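Local coordinates for protein S12 family peptidase (Streptomyces sp. 82F2, PDB 3WWX) that probably hydrolyses amide bonds with selectivity for D-configured substrates, as a D-stereospecific amidohydrolase of the serine beta-lactamase-like S12 peptidase family, at residues Thr61-Gln65 and Arg258-Lys262; Gly319-Ala323 and Val337-Phe342. All blocks are in the same frame, centred on the assembly; numbering follows the deposited sequence.

Interaction 1. Residues Thr61-Gln65 and Arg258-Lys262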
loop_
_atom_site.group_PDB
_atom_site.type_symbol
_atom_site.label_atom_id
_atom_site.label_comp_id
_atom_site.label_asym_id
_atom_site.label_seq_id
_atom_site.Cartn_x
_atom_site.Cartn_y
_atom_site.Cartn_z
ATOM N N THR A 61 10.368 -3.288 -2.005
ATOM C CA THR A 61 11.530 -2.786 -2.747
ATOM C C THR A 61 12.789 -2.875 -1.892
ATOM O O THR A 61 13.833 -3.301 -2.362
ATOM C CB THR A 61 11.302 -1.342 -3.221
ATOM O OG1 THR A 61 10.206 -1.314 -4.142
ATOM C CG2 THR A 61 12.539 -0.790 -3.952
ATOM N N VAL A 62 12.688 -2.503 -0.632
ATOM C CA VAL A 62 13.852 -2.578 0.257
ATOM C C VAL A 62 14.334 -4.014 0.374
ATOM O O VAL A 62 15.533 -4.282 0.277
ATOM C CB VAL A 62 13.532 -2.007 1.639
ATOM C CG1 VAL A 62 14.647 -2.323 2.632
ATOM C CG2 VAL A 62 13.302 -0.520 1.541
ATOM N N LEU A 63 13.425 -4.966 0.579
ATOM C CA LEU A 63 13.847 -6.354 0.731
ATOM C C LEU A 63 14.463 -6.885 -0.544
ATOM O O LEU A 63 15.400 -7.680 -0.491
ATOM C CB LEU A 63 12.692 -7.241 1.169
ATOM C CG LEU A 63 12.481 -7.138 2.668
ATOM C CD1 LEU A 63 11.097 -7.620 3.017
ATOM C CD2 LEU A 63 13.535 -7.955 3.421
ATOM N N LEU A 64 13.949 -6.465 -1.694
ATOM C CA LEU A 64 14.562 -6.880 -2.954
ATOM C C LEU A 64 15.953 -6.279 -3.151
ATOM O O LEU A 64 16.840 -6.955 -3.684
ATOM C CB LEU A 64 13.610 -6.569 -4.119
ATOM C CG LEU A 64 12.440 -7.557 -4.203
ATOM C CD1 LEU A 64 11.251 -6.943 -4.932
ATOM C CD2 LEU A 64 12.881 -8.842 -4.905
ATOM N N GLN A 65 16.161 -5.047 -2.721
ATOM C CA GLN A 65 17.508 -4.491 -2.721
ATOM C C GLN A 65 18.423 -5.275 -1.800
ATOM O O GLN A 65 19.561 -5.577 -2.169
ATOM C CB GLN A 65 17.510 -3.025 -2.325
ATOM C CG GLN A 65 16.869 -2.085 -3.338
ATOM C CD GLN A 65 17.168 -0.646 -3.028
ATOM O OE1 GLN A 65 17.630 -0.313 -1.935
ATOM N NE2 GLN A 65 16.930 0.235 -3.997
ATOM N N ARG A 258 15.065 1.429 -12.024
ATOM C CA ARG A 258 16.060 2.330 -11.446
ATOM C C ARG A 258 16.372 2.039 -9.983
ATOM O O ARG A 258 17.336 2.586 -9.448
ATOM C CB ARG A 258 15.650 3.786 -11.611
ATOM C CG ARG A 258 15.271 4.109 -13.028
ATOM C CD ARG A 258 15.521 5.545 -13.390
ATOM N NE ARG A 258 14.910 5.851 -14.682
ATOM C CZ ARG A 258 15.317 6.783 -15.532
ATOM N NH1 ARG A 258 16.387 7.521 -15.278
ATOM N NH2 ARG A 258 14.628 6.968 -16.640
ATOM N N LEU A 259 15.563 1.202 -9.329
ATOM C CA LEU A 259 15.754 0.877 -7.919
ATOM C C LEU A 259 16.181 -0.563 -7.696
ATOM O O LEU A 259 16.519 -0.943 -6.581
ATOM C CB LEU A 259 14.436 1.109 -7.162
ATOM C CG LEU A 259 13.980 2.559 -7.074
ATOM C CD1 LEU A 259 12.554 2.674 -6.524
ATOM C CD2 LEU A 259 14.927 3.324 -6.176
ATOM N N LEU A 260 16.133 -1.374 -8.743
ATOM C CA LEU A 260 16.368 -2.816 -8.628
ATOM C C LEU A 260 17.067 -3.336 -9.866
ATOM O O LEU A 260 16.751 -2.913 -10.978
ATOM C CB LEU A 260 15.055 -3.578 -8.503
ATOM C CG LEU A 260 14.194 -3.333 -7.260
ATOM C CD1 LEU A 260 12.889 -4.075 -7.385
ATOM C CD2 LEU A 260 14.930 -3.769 -5.998
ATOM N N PRO A 261 17.998 -4.285 -9.692
ATOM C CA PRO A 261 18.527 -4.946 -10.888
ATOM C C PRO A 261 17.468 -5.823 -11.565
ATOM O O PRO A 261 16.396 -6.108 -10.996
ATOM C CB PRO A 261 19.699 -5.778 -10.348
ATOM C CG PRO A 261 19.361 -6.028 -8.928
ATOM C CD PRO A 261 18.545 -4.849 -8.450
ATOM N N LYS A 262 17.776 -6.262 -12.780
ATOM C CA LYS A 262 16.836 -7.024 -13.598
ATOM C C LYS A 262 16.254 -8.221 -12.872
ATOM O O LYS A 262 15.051 -8.466 -12.952
ATOM C CB LYS A 262 17.540 -7.525 -14.874
ATOM C CG LYS A 262 16.776 -8.623 -15.656
ATOM C CD LYS A 262 17.707 -9.652 -16.306
ATOM C CE LYS A 262 18.508 -9.043 -17.443
ATOM N NZ LYS A 262 19.260 -10.079 -18.241
#
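Gln65 and Leu260 meet at about a right angle, the leucine pushing a methyl against the glutamine stem while the amide end reaches past it to the backbone. Leu260 CD2 lies 3.7 Å from Gln65 CG, and beyond CG the glutamine chain runs extended (chi2 -168°), which carries its amide to the carbonyl of Leu259. There Gln65 NE2 donates to Leu259 O at 2.9 Å, with an N-H...O angle of 158°. The donor sits in the carbonyl plane on a lone pair, and the acceptor lies close to the glutamine's own amide plane, so both flat groups suit the bond. On the other side of the amide, OE1 accepts from Arg185 of helix 178-187, and the two bonds together fix which way the amide is turned.

Leu64 supplies the apolar half. Its CB is 3.6 Å from Leu260 CD2, and Leu64 CD1 approaches Leu260 CD1 at 4.1 Å, the two chains slanting across each other. Thr61, one helical turn before Gln65, adds a looser contact: its CG2 lies 4.2 Å from Leu259 CB, the two side chains crossing at about a right angle, while OG1 bonds back to Thr57 O in its own helix.

Phe250, Leu254 and Met268 from the flanking helices pack around these residues. The contact thus joins helix 55-68 to the linker between helices 244-255 and 262-268, a helix-to-loop junction within the helical part of the beta-lactamase-like fold.

Interaction 2. Residues Gly319-Ala323 and Val337-Phe342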
loop_
_atom_site.group_PDB
_atom_site.type_symbol
_atom_site.label_atom_id
_atom_site.label_comp_id
_atom_site.label_asym_id
_atom_site.label_seq_id
_atom_site.Cartn_x
_atom_site.Cartn_y
_atom_site.Cartn_z
ATOM N N GLY A 319 6.321 4.376 -18.386
ATOM C CA GLY A 319 6.184 5.563 -19.203
ATOM C C GLY A 319 4.937 6.390 -18.967
ATOM O O GLY A 319 4.924 7.588 -19.232
ATOM N N HIS A 320 3.884 5.737 -18.486
ATOM C CA HIS A 320 2.594 6.376 -18.276
ATOM C C HIS A 320 2.184 6.078 -16.836
ATOM O O HIS A 320 2.003 4.920 -16.479
ATOM C CB HIS A 320 1.553 5.824 -19.251
ATOM C CG HIS A 320 0.199 6.450 -19.122
ATOM N ND1 HIS A 320 -0.889 6.026 -19.859
ATOM C CD2 HIS A 320 -0.242 7.471 -18.350
ATOM C CE1 HIS A 320 -1.941 6.748 -19.532
ATOM N NE2 HIS A 320 -1.580 7.633 -18.622
ATOM N N SER A 321 2.068 7.131 -16.034
ATOM C CA SER A 321 1.748 6.997 -14.609
ATOM C C SER A 321 0.508 7.787 -14.190
ATOM O O SER A 321 0.096 8.751 -14.847
ATOM C CB SER A 321 2.942 7.455 -13.779
ATOM O OG SER A 321 3.308 8.775 -14.100
ATOM N N LEU A 322 -0.032 7.370 -13.042
ATOM C CA LEU A 322 -1.202 7.980 -12.430
ATOM C C LEU A 322 -1.121 7.757 -10.929
ATOM O O LEU A 322 -0.745 6.677 -10.489
ATOM C CB LEU A 322 -2.456 7.308 -12.970
ATOM C CG LEU A 322 -3.803 7.611 -12.276
ATOM C CD1 LEU A 322 -4.262 9.035 -12.511
ATOM C CD2 LEU A 322 -4.887 6.605 -12.734
ATOM N N ALA A 323 -1.505 8.752 -10.143
ATOM C CA ALA A 323 -1.681 8.538 -8.696
ATOM C C ALA A 323 -2.746 9.483 -8.216
ATOM O O ALA A 323 -2.947 10.546 -8.792
ATOM C CB ALA A 323 -0.377 8.765 -7.936
ATOM N N VAL A 337 -11.241 5.847 -12.224
ATOM C CA VAL A 337 -10.198 6.824 -12.495
ATOM C C VAL A 337 -9.079 6.176 -13.318
ATOM O O VAL A 337 -8.559 6.776 -14.258
ATOM C CB VAL A 337 -9.632 7.419 -11.179
ATOM C CG1 VAL A 337 -8.537 8.425 -11.479
ATOM C CG2 VAL A 337 -10.770 8.099 -10.371
ATOM N N ILE A 338 -8.730 4.951 -12.954
ATOM C CA ILE A 338 -7.691 4.188 -13.652
ATOM C C ILE A 338 -8.108 3.913 -15.096
ATOM O O ILE A 338 -7.328 4.138 -16.036
ATOM C CB ILE A 338 -7.366 2.891 -12.901
ATOM C CG1 ILE A 338 -6.726 3.208 -11.532
ATOM C CG2 ILE A 338 -6.421 2.016 -13.713
ATOM C CD1 ILE A 338 -6.707 2.027 -10.563
ATOM N N GLU A 339 -9.343 3.458 -15.284
ATOM C CA GLU A 339 -9.848 3.199 -16.626
ATOM C C GLU A 339 -9.914 4.477 -17.450
ATOM O O GLU A 339 -9.590 4.470 -18.640
ATOM C CB GLU A 339 -11.218 2.527 -16.561
ATOM C CG GLU A 339 -11.165 1.053 -16.326
ATOM C CD GLU A 339 -10.938 0.241 -17.590
ATOM O OE1 GLU A 339 -11.148 0.786 -18.697
ATOM O OE2 GLU A 339 -10.586 -0.933 -17.453
ATOM N N ALA A 340 -10.324 5.586 -16.845
ATOM C CA ALA A 340 -10.407 6.846 -17.575
ATOM C C ALA A 340 -9.025 7.259 -18.077
ATOM O O ALA A 340 -8.833 7.627 -19.244
ATOM C CB ALA A 340 -10.993 7.917 -16.700
ATOM N N GLU A 341 -8.042 7.172 -17.196
ATOM C CA GLU A 341 -6.706 7.624 -17.536
ATOM C C GLU A 341 -6.044 6.728 -18.571
ATOM O O GLU A 341 -5.476 7.238 -19.549
ATOM C CB GLU A 341 -5.840 7.698 -16.277
ATOM C CG GLU A 341 -4.380 8.112 -16.529
ATOM C CD GLU A 341 -4.234 9.474 -17.189
ATOM O OE1 GLU A 341 -3.252 9.679 -17.926
ATOM O OE2 GLU A 341 -5.066 10.379 -16.938
ATOM N N PHE A 342 -6.071 5.421 -18.373
ATOM C CA PHE A 342 -5.303 4.524 -19.242
ATOM C C PHE A 342 -6.060 4.076 -20.487
ATOM O O PHE A 342 -5.434 3.678 -21.465
ATOM C CB PHE A 342 -4.783 3.328 -18.458
ATOM C CG PHE A 342 -3.723 3.690 -17.463
ATOM C CD1 PHE A 342 -2.403 3.839 -17.850
ATOM C CD2 PHE A 342 -4.055 3.915 -16.142
ATOM C CE1 PHE A 342 -1.437 4.194 -16.926
ATOM C CE2 PHE A 342 -3.094 4.296 -15.228
ATOM C CZ PHE A 342 -1.790 4.422 -15.615
#
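His320 and Glu341 supply the polar link between strand 320-326 and helix 334-343. His320 NE2 donates to Glu341 OE1 at 2.7 Å with an N-H...O angle of 163°. The oxygen lies near the imidazole plane and uses its anti lone pair, although the carboxylate itself is turned 76° from the ring. A bend in the glutamate chain at its second torsion brings the carboxylate to the histidine, and OE2 is bound in turn by Thr10 OG1 and His7 ND1.

Aromatic contact comes next. Phe342 lies over one face of the imidazole, with CD1 3.3 Å from His320 ND1 and CE1 above the middle of the ring. The ring centroids are 4.2 Å apart with planes at 42°, an oblique pairing. The edge of the phenylalanine also faces the backbone, where Phe342 CE1 is 3.5 Å from His320 O.

Leu322, two residues along the strand, makes the apolar part. Its CD2 packs against the helix at 3.8 Å from Ile338 CA and at the same distance from Glu341 CB, while Leu322 CB touches Phe342 CE2 at 3.8 Å. Ala29 and Leu311 on the two neighbouring strands also touch Leu322.

With NE2 as donor, His320 has its imidazole fixed in rotation by the carboxylate at its edge and the phenyl group over its face. Three hydrogen-bond partners share the two oxygens of Glu341, which would probably stabilise its negative charge in this buried setting and tie the C-terminal helix to both the sheet and the N-terminal region.

How the interactions relate
Interaction 1 closes before interaction 2 opens along the chain, and the two lie in different layers of one beta-lactamase-like fold. Their centres are 24 Å apart and their nearest atoms about 9 Å apart, without touching. The segments of interaction 1 are 193 residues apart along the chain and belong to the helical part; those of interaction 2 are only 14 apart and set the C-terminal helix 334-343 on the main antiparallel sheet. Helix 244-255 connects them: its Phe250 and Leu254 pack on interaction 1, while its Gln248 and Arg252 bond to Ser321 on the strand of interaction 2. The helix therefore touches both contacts and links the helical part to the sheet, which carries part of the diamine pocket.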